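Local coordinates for protein putative HAD-hydrolase YfnB (Bacillus subtilis, PDB 3ED5) that is a putative hydrolase of the haloacid dehalogenase-like superfamily, probably acting as a 5'-nucleotidase, though its physiological substrate is not established, at residues L198-M203 / I215-I220. Numbering follows the deposited sequence.
Sequences LDTCWM and IPTYEI
T200 and T217 set their hydroxyls by different turns: OG1 of T200 sits between its own N and carbonyl carbon (chi1 51°), OG1 of T217 lies beside its own N and anti to the carbonyl carbon (chi1 -46°). Each takes a backbone N-H from the other residue, T200 N to T217 OG1 at 2.9 Å and T217 N to T200 OG1 at 3.0 Å. Replacing T200 by an alanine is likely to leave the T217 N-H without this acceptor and to open a gap beside P216. Beyond the pair, regular parallel pairing takes over: Y218 N bonds T200 O, W202 N bonds Y218 O at 2.9 Å and nearly straight, and I220 N bonds W202 O. W202 and E219 run side by side, the carboxylate turned 40° from the indole plane, with CD of E219 3.6 Å from CE3 of W202; N204 holds the acid's OE2. On the other face, SG of C201 packs 3.7 Å from CD1 of I220, where both side chains also meet L226 of helix 226-230. So 218-220 joins the HAD Rossmann-like sheet as an edge strand, its entry fixed by reciprocal side-chain-to-backbone bonds and its continuation by backbone bonds.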
# COMPACT_ATOMS: atom_id res chain seq x y z
N LEU A 198 12.73 -10.98 -6.51
CA LEU A 198 11.63 -10.83 -7.48
C LEU A 198 11.84 -9.71 -8.49
O LEU A 198 12.37 -8.65 -8.15
CB LEU A 198 10.30 -10.54 -6.76
CG LEU A 198 9.91 -11.49 -5.61
CD1 LEU A 198 8.66 -10.98 -5.00
CD2 LEU A 198 9.72 -12.93 -6.16
N ASP A 199 11.33 -9.91 -9.71
CA ASP A 199 11.11 -8.80 -10.64
C ASP A 199 10.09 -7.86 -9.99
O ASP A 199 9.18 -8.30 -9.27
CB ASP A 199 10.59 -9.31 -12.00
CG ASP A 199 11.66 -10.01 -12.82
OD1 ASP A 199 12.83 -10.00 -12.38
OD2 ASP A 199 11.34 -10.54 -13.91
N THR A 200 10.26 -6.56 -10.24
CA THR A 200 9.40 -5.52 -9.66
C THR A 200 8.81 -4.58 -10.72
O THR A 200 9.47 -4.24 -11.72
CB THR A 200 10.22 -4.63 -8.69
OG1 THR A 200 11.40 -4.19 -9.36
CG2 THR A 200 10.65 -5.42 -7.42
N CYS A 201 7.59 -4.11 -10.46
CA CYS A 201 6.91 -3.12 -11.32
C CYS A 201 6.46 -1.93 -10.47
O CYS A 201 5.61 -2.07 -9.62
CB CYS A 201 5.72 -3.78 -12.02
SG CYS A 201 4.88 -2.62 -13.14
N TRP A 202 7.08 -0.78 -10.71
CA TRP A 202 6.82 0.44 -9.98
C TRP A 202 5.67 1.22 -10.63
O TRP A 202 5.80 1.69 -11.76
CB TRP A 202 8.10 1.30 -9.97
CG TRP A 202 7.99 2.52 -9.09
CD1 TRP A 202 7.20 2.66 -7.98
CD2 TRP A 202 8.74 3.74 -9.22
NE1 TRP A 202 7.39 3.92 -7.42
CE2 TRP A 202 8.34 4.59 -8.15
CE3 TRP A 202 9.71 4.20 -10.13
CZ2 TRP A 202 8.86 5.88 -7.99
CZ3 TRP A 202 10.25 5.47 -9.95
CH2 TRP A 202 9.81 6.31 -8.89
N MSE A 203 4.57 1.34 -9.88
CA MSE A 203 3.44 2.17 -10.25
C MSE A 203 3.81 3.62 -9.91
O MSE A 203 3.95 3.97 -8.73
CB MSE A 203 2.21 1.68 -9.48
CG MSE A 203 0.97 2.51 -9.67
SE MSE A 203 0.36 2.54 -11.52
CE MSE A 203 -1.33 3.54 -11.23
N ILE A 215 16.09 0.68 -8.19
CA ILE A 215 15.74 0.49 -9.61
C ILE A 215 14.79 -0.71 -9.87
O ILE A 215 15.18 -1.87 -9.72
CB ILE A 215 17.00 0.36 -10.54
CG1 ILE A 215 18.02 1.50 -10.29
CG2 ILE A 215 16.58 0.28 -12.05
CD1 ILE A 215 17.46 2.93 -10.42
N PRO A 216 13.56 -0.42 -10.33
CA PRO A 216 12.58 -1.48 -10.59
C PRO A 216 12.85 -2.20 -11.93
O PRO A 216 13.53 -1.65 -12.79
CB PRO A 216 11.27 -0.71 -10.67
CG PRO A 216 11.68 0.61 -11.25
CD PRO A 216 13.03 0.92 -10.66
N THR A 217 12.29 -3.40 -12.12
CA THR A 217 12.40 -4.07 -13.42
C THR A 217 11.60 -3.29 -14.45
O THR A 217 12.07 -3.13 -15.60
CB THR A 217 11.87 -5.54 -13.38
OG1 THR A 217 12.41 -6.17 -12.21
CG2 THR A 217 12.27 -6.34 -14.65
N TYR A 218 10.41 -2.83 -14.05
CA TYR A 218 9.53 -2.02 -14.91
C TYR A 218 9.01 -0.82 -14.15
O TYR A 218 8.92 -0.86 -12.94
CB TYR A 218 8.28 -2.81 -15.32
CG TYR A 218 8.58 -4.22 -15.76
CD1 TYR A 218 8.99 -4.49 -17.06
CD2 TYR A 218 8.42 -5.29 -14.85
CE1 TYR A 218 9.27 -5.79 -17.48
CE2 TYR A 218 8.69 -6.60 -15.26
CZ TYR A 218 9.11 -6.84 -16.58
OH TYR A 218 9.39 -8.12 -17.02
N GLU A 219 8.64 0.21 -14.90
CA GLU A 219 8.01 1.40 -14.33
C GLU A 219 6.85 1.79 -15.26
O GLU A 219 7.06 1.94 -16.48
CB GLU A 219 9.02 2.54 -14.26
CG GLU A 219 8.37 3.82 -13.69
CD GLU A 219 9.32 4.99 -13.64
OE1 GLU A 219 10.54 4.83 -13.92
OE2 GLU A 219 8.83 6.11 -13.34
N ILE A 220 5.64 1.98 -14.70
CA ILE A 220 4.46 2.34 -15.50
C ILE A 220 3.72 3.52 -14.88
O ILE A 220 3.93 3.80 -13.70
CB ILE A 220 3.49 1.17 -15.62
CG1 ILE A 220 2.95 0.74 -14.25
CG2 ILE A 220 4.22 -0.03 -16.23
CD1 ILE A 220 2.00 -0.56 -14.34